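Local structure of berberine bridge enzyme-like 28 (Arabidopsis thaliana, 5D79) at residues A[159-171]-A[242-254]. The protein is a secreted FAD-dependent oxidoreductase of the berberine bridge enzyme-like family, involved in the adaptation of the plant to salt stress. Sequence-based numbering, arbitrary orientation.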
ATOM      1  N   GLU A 159     -14.145  -9.600  -8.824  1.00 21.40           N
ATOM      2  CA  GLU A 159     -14.218 -10.988  -9.255  1.00 22.63           C
ATOM      3  C   GLU A 159     -14.824 -11.855  -8.140  1.00 19.66           C
ATOM      4  O   GLU A 159     -15.747 -12.638  -8.371  1.00 18.25           O
ATOM      5  CB  GLU A 159     -12.818 -11.458  -9.675  1.00 19.73           C
ATOM      6  CG  GLU A 159     -12.735 -12.835 -10.319  1.00 23.92           C
ATOM      7  CD  GLU A 159     -13.610 -13.007 -11.555  1.00 28.06           C
ATOM      8  OE1 GLU A 159     -13.788 -12.041 -12.352  1.00 25.22           O
ATOM      9  OE2 GLU A 159     -14.114 -14.144 -11.714  1.00 27.20           O
ATOM     10  N   ILE A 160     -14.308 -11.678  -6.929  1.00 22.09           N
ATOM     11  CA  ILE A 160     -14.878 -12.283  -5.733  1.00 18.64           C
ATOM     12  C   ILE A 160     -16.343 -11.894  -5.509  1.00 21.29           C
ATOM     13  O   ILE A 160     -17.225 -12.750  -5.500  1.00 20.42           O
ATOM     14  CB  ILE A 160     -14.091 -11.877  -4.493  1.00 17.22           C
ATOM     15  CG1 ILE A 160     -12.623 -12.281  -4.639  1.00 19.13           C
ATOM     16  CG2 ILE A 160     -14.717 -12.495  -3.265  1.00 15.13           C
ATOM     17  CD1 ILE A 160     -11.726 -11.721  -3.557  1.00 17.05           C
ATOM     18  N   GLY A 161     -16.596 -10.600  -5.338  1.00 15.83           N
ATOM     19  CA  GLY A 161     -17.902 -10.120  -4.932  1.00 15.87           C
ATOM     20  C   GLY A 161     -19.043 -10.435  -5.874  1.00 21.24           C
ATOM     21  O   GLY A 161     -20.167 -10.647  -5.427  1.00 19.32           O
ATOM     22  N   LYS A 162     -18.760 -10.460  -7.177  1.00 24.29           N
ATOM     23  CA  LYS A 162     -19.759 -10.798  -8.201  1.00 23.50           C
ATOM     24  C   LYS A 162     -20.084 -12.294  -8.236  1.00 26.29           C
ATOM     25  O   LYS A 162     -21.125 -12.687  -8.758  1.00 20.52           O
ATOM     26  CB  LYS A 162     -19.275 -10.362  -9.584  1.00 23.43           C
ATOM     27  CG  LYS A 162     -19.247  -8.876  -9.791  1.00 18.78           C
ATOM     28  CD  LYS A 162     -20.614  -8.372 -10.168  1.00 19.40           C
ATOM     29  CE  LYS A 162     -21.057  -8.949 -11.509  1.00 20.75           C
ATOM     30  NZ  LYS A 162     -22.393  -8.444 -11.904  1.00 21.45           N
ATOM     31  N   THR A 163     -19.183 -13.111  -7.678  1.00 28.27           N
ATOM     32  CA  THR A 163     -19.274 -14.577  -7.704  1.00 26.74           C
ATOM     33  C   THR A 163     -19.897 -15.169  -6.446  1.00 21.53           C
ATOM     34  O   THR A 163     -20.709 -16.085  -6.516  1.00 21.01           O
ATOM     35  CB  THR A 163     -17.880 -15.228  -7.878  1.00 31.03           C
ATOM     36  OG1 THR A 163     -17.200 -14.651  -9.001  1.00 33.69           O
ATOM     37  CG2 THR A 163     -18.017 -16.733  -8.077  1.00 31.58           C
ATOM     38  N   THR A 164     -19.485 -14.656  -5.294  1.00 21.59           N
ATOM     39  CA  THR A 164     -20.000 -15.130  -4.018  1.00 21.99           C
ATOM     40  C   THR A 164     -20.080 -13.997  -3.030  1.00 17.75           C
ATOM     41  O   THR A 164     -19.257 -13.096  -3.062  1.00 25.84           O
ATOM     42  CB  THR A 164     -19.131 -16.230  -3.412  1.00 23.74           C
ATOM     43  OG1 THR A 164     -19.707 -16.645  -2.167  1.00 25.42           O
ATOM     44  CG2 THR A 164     -17.708 -15.732  -3.173  1.00 22.96           C
ATOM     45  N   LYS A 165     -21.076 -14.050  -2.151  1.00 18.95           N
ATOM     46  CA  LYS A 165     -21.233 -13.044  -1.110  1.00 19.85           C
ATOM     47  C   LYS A 165     -20.641 -13.495   0.242  1.00 25.34           C
ATOM     48  O   LYS A 165     -20.600 -12.725   1.206  1.00 23.31           O
ATOM     49  CB  LYS A 165     -22.714 -12.696  -0.949  1.00 19.99           C
ATOM     50  CG  LYS A 165     -23.395 -12.323  -2.245  1.00 20.40           C
ATOM     51  CD  LYS A 165     -22.793 -11.053  -2.852  1.00 21.43           C
ATOM     52  CE  LYS A 165     -23.451 -10.702  -4.180  1.00 18.12           C
ATOM     53  NZ  LYS A 165     -22.688  -9.678  -4.944  1.00 22.73           N
ATOM     54  N   SER A 166     -20.176 -14.737   0.316  1.00 25.78           N
ATOM     55  CA  SER A 166     -19.698 -15.275   1.584  1.00 26.13           C
ATOM     56  C   SER A 166     -18.164 -15.388   1.660  1.00 26.08           C
ATOM     57  O   SER A 166     -17.630 -15.977   2.597  1.00 24.79           O
ATOM     58  CB  SER A 166     -20.343 -16.643   1.848  1.00 24.65           C
ATOM     59  OG  SER A 166     -19.997 -17.585   0.848  1.00 26.80           O
ATOM     60  N   LEU A 167     -17.460 -14.827   0.683  1.00 15.88           N
ATOM     61  CA  LEU A 167     -16.003 -14.806   0.718  1.00 15.34           C
ATOM     62  C   LEU A 167     -15.474 -13.408   0.466  1.00 19.23           C
ATOM     63  O   LEU A 167     -16.156 -12.568  -0.120  1.00 17.34           O
ATOM     64  CB  LEU A 167     -15.405 -15.766  -0.309  1.00 24.82           C
ATOM     65  CG  LEU A 167     -15.558 -17.274  -0.111  1.00 22.50           C
ATOM     66  CD1 LEU A 167     -14.749 -18.010  -1.172  1.00 20.45           C
ATOM     67  CD2 LEU A 167     -15.138 -17.686   1.276  1.00 18.82           C
ATOM     68  N   ALA A 168     -14.248 -13.171   0.913  1.00 18.20           N
ATOM     69  CA  ALA A 168     -13.609 -11.870   0.793  1.00 16.54           C
ATOM     70  C   ALA A 168     -12.100 -12.034   0.704  1.00 18.71           C
ATOM     71  O   ALA A 168     -11.574 -13.145   0.748  1.00 20.56           O
ATOM     72  CB  ALA A 168     -13.975 -10.976   1.986  1.00 12.98           C
ATOM     73  N   PHE A 169     -11.394 -10.924   0.573  1.00 17.69           N
ATOM     74  CA  PHE A 169      -9.966 -10.979   0.718  1.00 16.27           C
ATOM     75  C   PHE A 169      -9.524  -9.709   1.418  1.00 18.91           C
ATOM     76  O   PHE A 169      -9.994  -8.625   1.083  1.00 18.62           O
ATOM     77  CB  PHE A 169      -9.264 -11.157  -0.632  1.00 13.98           C
ATOM     78  CG  PHE A 169      -7.792 -11.384  -0.493  1.00 16.73           C
ATOM     79  CD1 PHE A 169      -7.308 -12.617  -0.092  1.00 18.99           C
ATOM     80  CD2 PHE A 169      -6.892 -10.348  -0.708  1.00 18.42           C
ATOM     81  CE1 PHE A 169      -5.955 -12.822   0.078  1.00 22.21           C
ATOM     82  CE2 PHE A 169      -5.526 -10.548  -0.543  1.00 17.68           C
ATOM     83  CZ  PHE A 169      -5.060 -11.780  -0.156  1.00 21.30           C
ATOM     84  N   PRO A 170      -8.631  -9.847   2.413  1.00 17.02           N
ATOM     85  CA  PRO A 170      -8.170  -8.721   3.223  1.00 14.11           C
ATOM     86  C   PRO A 170      -7.058  -7.913   2.544  1.00 18.93           C
ATOM     87  O   PRO A 170      -5.888  -8.238   2.710  1.00 24.41           O
ATOM     88  CB  PRO A 170      -7.658  -9.408   4.487  1.00 12.87           C
ATOM     89  CG  PRO A 170      -7.155 -10.729   3.996  1.00 12.84           C
ATOM     90  CD  PRO A 170      -8.069 -11.130   2.880  1.00 14.83           C
ATOM     91  N   ALA A 171      -7.425  -6.892   1.772  1.00 17.65           N
ATOM     92  CA  ALA A 171      -6.453  -5.967   1.185  1.00 16.10           C
ATOM     93  C   ALA A 171      -6.922  -4.537   1.433  1.00 16.15           C
ATOM     94  O   ALA A 171      -7.843  -4.325   2.227  1.00 12.47           O
ATOM     95  CB  ALA A 171      -6.274  -6.232  -0.301  1.00 16.23           C
ATOM     96  N   TRP A 242       0.041 -14.123  -7.605  1.00 23.12           N
ATOM     97  CA  TRP A 242      -0.193 -14.510  -6.212  1.00 22.00           C
ATOM     98  C   TRP A 242      -1.196 -15.648  -6.176  1.00 22.16           C
ATOM     99  O   TRP A 242      -2.166 -15.635  -6.938  1.00 22.14           O
ATOM    100  CB  TRP A 242      -0.758 -13.361  -5.364  1.00 17.73           C
ATOM    101  CG  TRP A 242       0.045 -12.112  -5.267  1.00 17.54           C
ATOM    102  CD1 TRP A 242      -0.298 -10.886  -5.755  1.00 19.39           C
ATOM    103  CD2 TRP A 242       1.303 -11.942  -4.604  1.00 19.19           C
ATOM    104  NE1 TRP A 242       0.682  -9.965  -5.461  1.00 17.72           N
ATOM    105  CE2 TRP A 242       1.674 -10.586  -4.751  1.00 19.79           C
ATOM    106  CE3 TRP A 242       2.164 -12.808  -3.917  1.00 19.22           C
ATOM    107  CZ2 TRP A 242       2.863 -10.073  -4.228  1.00 17.69           C
ATOM    108  CZ3 TRP A 242       3.347 -12.298  -3.402  1.00 17.19           C
ATOM    109  CH2 TRP A 242       3.687 -10.940  -3.565  1.00 16.50           C
ATOM    110  N   LYS A 243      -0.989 -16.616  -5.289  1.00 22.53           N
ATOM    111  CA  LYS A 243      -2.063 -17.559  -4.977  1.00 24.24           C
ATOM    112  C   LYS A 243      -2.663 -17.164  -3.642  1.00 20.39           C
ATOM    113  O   LYS A 243      -2.034 -17.325  -2.601  1.00 19.71           O
ATOM    114  CB  LYS A 243      -1.584 -19.018  -4.945  1.00 22.71           C
ATOM    115  CG  LYS A 243      -2.757 -20.007  -4.910  1.00 21.27           C
ATOM    116  CD  LYS A 243      -2.316 -21.453  -5.044  1.00 21.57           C
ATOM    117  CE  LYS A 243      -3.510 -22.385  -4.893  1.00 23.01           C
ATOM    118  NZ  LYS A 243      -3.218 -23.756  -5.422  1.00 24.50           N
ATOM    119  N   VAL A 244      -3.876 -16.619  -3.691  1.00 21.16           N
ATOM    120  CA  VAL A 244      -4.529 -16.096  -2.499  1.00 19.37           C
ATOM    121  C   VAL A 244      -5.376 -17.143  -1.777  1.00 21.74           C
ATOM    122  O   VAL A 244      -5.853 -18.113  -2.369  1.00 16.35           O
ATOM    123  CB  VAL A 244      -5.421 -14.859  -2.832  1.00 15.08           C
ATOM    124  CG1 VAL A 244      -4.586 -13.751  -3.436  1.00 17.60           C
ATOM    125  CG2 VAL A 244      -6.563 -15.236  -3.762  1.00 16.45           C
ATOM    126  N   LYS A 245      -5.528 -16.941  -0.475  1.00 22.64           N
ATOM    127  CA  LYS A 245      -6.472 -17.700   0.320  1.00 21.31           C
ATOM    128  C   LYS A 245      -7.678 -16.803   0.608  1.00 19.97           C
ATOM    129  O   LYS A 245      -7.541 -15.746   1.217  1.00 24.25           O
ATOM    130  CB  LYS A 245      -5.819 -18.185   1.620  1.00 21.71           C
ATOM    131  CG  LYS A 245      -6.636 -19.200   2.379  1.00 23.23           C
ATOM    132  CD  LYS A 245      -6.892 -20.418   1.511  1.00 24.99           C
ATOM    133  CE  LYS A 245      -8.138 -21.146   1.951  1.00 25.84           C
ATOM    134  NZ  LYS A 245      -8.345 -22.362   1.136  1.00 28.91           N
ATOM    135  N   LEU A 246      -8.854 -17.214   0.148  1.00 19.52           N
ATOM    136  CA  LEU A 246     -10.076 -16.440   0.375  1.00 21.07           C
ATOM    137  C   LEU A 246     -10.621 -16.673   1.786  1.00 21.05           C
ATOM    138  O   LEU A 246     -10.590 -17.788   2.291  1.00 23.00           O
ATOM    139  CB  LEU A 246     -11.132 -16.792  -0.676  1.00 20.17           C
ATOM    140  CG  LEU A 246     -10.725 -16.548  -2.141  1.00 20.73           C
ATOM    141  CD1 LEU A 246     -11.823 -16.961  -3.125  1.00 19.92           C
ATOM    142  CD2 LEU A 246     -10.284 -15.094  -2.388  1.00 19.80           C
ATOM    143  N   VAL A 247     -11.107 -15.611   2.425  1.00 19.18           N
ATOM    144  CA  VAL A 247     -11.525 -15.688   3.818  1.00 17.04           C
ATOM    145  C   VAL A 247     -13.030 -15.558   3.914  1.00 18.73           C
ATOM    146  O   VAL A 247     -13.676 -15.034   3.012  1.00 18.48           O
ATOM    147  CB  VAL A 247     -10.842 -14.608   4.687  1.00 12.99           C
ATOM    148  CG1 VAL A 247      -9.325 -14.823   4.699  1.00 12.84           C
ATOM    149  CG2 VAL A 247     -11.192 -13.220   4.197  1.00 12.39           C
ATOM    150  N   ASP A 248     -13.594 -16.045   5.009  1.00 20.33           N
ATOM    151  CA  ASP A 248     -15.040 -16.137   5.115  1.00 21.29           C
ATOM    152  C   ASP A 248     -15.623 -14.869   5.693  1.00 14.33           C
ATOM    153  O   ASP A 248     -15.061 -14.262   6.595  1.00 16.60           O
ATOM    154  CB  ASP A 248     -15.451 -17.340   5.970  1.00 22.54           C
ATOM    155  CG  ASP A 248     -14.873 -18.648   5.459  1.00 24.44           C
ATOM    156  OD1 ASP A 248     -15.294 -19.109   4.386  1.00 23.89           O
ATOM    157  OD2 ASP A 248     -14.001 -19.227   6.141  1.00 31.82           O
ATOM    158  N   VAL A 249     -16.756 -14.474   5.143  1.00 14.55           N
ATOM    159  CA  VAL A 249     -17.515 -13.364   5.663  1.00 14.68           C
ATOM    160  C   VAL A 249     -18.964 -13.757   5.620  1.00 17.82           C
ATOM    161  O   VAL A 249     -19.381 -14.543   4.769  1.00 19.55           O
ATOM    162  CB  VAL A 249     -17.311 -12.037   4.848  1.00 19.07           C
ATOM    163  CG1 VAL A 249     -15.953 -11.415   5.131  1.00 19.14           C
ATOM    164  CG2 VAL A 249     -17.503 -12.255   3.360  1.00 13.87           C
ATOM    165  N   PRO A 250     -19.752 -13.225   6.546  1.00 20.84           N
ATOM    166  CA  PRO A 250     -21.200 -13.391   6.434  1.00 24.39           C
ATOM    167  C   PRO A 250     -21.780 -12.614   5.247  1.00 15.60           C
ATOM    168  O   PRO A 250     -21.269 -11.570   4.867  1.00 16.26           O
ATOM    169  CB  PRO A 250     -21.718 -12.844   7.768  1.00 24.66           C
ATOM    170  CG  PRO A 250     -20.553 -12.969   8.687  1.00 26.59           C
ATOM    171  CD  PRO A 250     -19.359 -12.667   7.839  1.00 20.88           C
ATOM    172  N   SER A 251     -22.855 -13.135   4.676  1.00 16.49           N
ATOM    173  CA  SER A 251     -23.549 -12.469   3.598  1.00 26.68           C
ATOM    174  C   SER A 251     -24.071 -11.100   4.060  1.00 28.45           C
ATOM    175  O   SER A 251     -24.329 -10.213   3.248  1.00 27.31           O
ATOM    176  CB  SER A 251     -24.690 -13.355   3.089  1.00 28.63           C
ATOM    177  OG  SER A 251     -24.233 -14.683   2.868  1.00 33.88           O
ATOM    178  N   THR A 252     -24.211 -10.927   5.372  1.00 30.04           N
ATOM    179  CA  THR A 252     -24.601  -9.637   5.936  1.00 27.58           C
ATOM    180  C   THR A 252     -23.569  -9.108   6.922  1.00 21.28           C
ATOM    181  O   THR A 252     -23.299  -9.734   7.949  1.00 20.20           O
ATOM    182  CB  THR A 252     -25.957  -9.720   6.663  1.00 34.51           C
ATOM    183  OG1 THR A 252     -27.013  -9.783   5.698  1.00 33.90           O
ATOM    184  CG2 THR A 252     -26.161  -8.501   7.566  1.00 36.70           C
ATOM    185  N   ILE A 253     -23.008  -7.947   6.613  1.00 17.39           N
ATOM    186  CA  ILE A 253     -22.159  -7.243   7.563  1.00 14.39           C
ATOM    187  C   ILE A 253     -22.724  -5.849   7.844  1.00 14.42           C
ATOM    188  O   ILE A 253     -23.759  -5.458   7.293  1.00 15.26           O
ATOM    189  CB  ILE A 253     -20.713  -7.167   7.057  1.00 15.47           C
ATOM    190  CG1 ILE A 253     -20.644  -6.620   5.625  1.00 20.55           C
ATOM    191  CG2 ILE A 253     -20.112  -8.560   7.074  1.00 14.96           C
ATOM    192  CD1 ILE A 253     -20.728  -5.105   5.468  1.00 18.51           C
ATOM    193  N   THR A 254     -22.050  -5.106   8.713  1.00 15.64           N
ATOM    194  CA  THR A 254     -22.559  -3.806   9.121  1.00 16.05           C
ATOM    195  C   THR A 254     -21.475  -2.743   9.065  1.00 16.06           C
ATOM    196  O   THR A 254     -20.433  -2.885   9.715  1.00 15.14           O
ATOM    197  CB  THR A 254     -23.136  -3.849  10.557  1.00 16.02           C
ATOM    198  OG1 THR A 254     -24.130  -4.873  10.659  1.00 17.91           O
ATOM    199  CG2 THR A 254     -23.765  -2.523  10.919  1.00 15.16           C
TER
HETATM  200  O   HOH W   1     -20.778 -10.615   2.419  1.00 20.09           O
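The Phe169 ring lies between Val244 on one face and the neighbouring Pro170 on the other: Val244 CG1 makes a CH-pi contact 4.2 Å from the ring centroid, while Pro170 CD sits nearer the rim of the opposite face. At the edge, in the ring plane, Lys245 O approaches Phe169 CD1 to 3.4 Å; this buried carbonyl has no hydrogen-bonding partner, and the weakly polarised ring C-H groups are what it meets. With CG anti to the backbone N (chi1 -173°), the ring extends along strand 238-248. Pro170 CD also rests against Val247 CG2. Strand 167-168, two residues long, shows how backbone pairing can hold a short strand in a sheet: it runs antiparallel to 247-248 in the sheet of the FAD-binding PCMH-type domain. Ala168 and Val247, the hydrogen-bonded pair, exchange two backbone hydrogen bonds, Ala168 N to Val247 O at 2.9 Å and Val247 N to Ala168 O at 3.0 Å. Val249 N donates to Ser166 O, which carries the pairing one residue past the strand. Leu167 crosses Leu246 at about a right angle, CD1 to CD1 3.7 Å, and Leu246 CD2 reaches Ile160 CD1 of helix 153-163. Beside Leu167, Asp248 points the same way and forms a salt bridge with Arg143. Ala168 CB packs 3.7 Å from Val249 CG1, and Trp336 of helix 336-343 touches both side chains.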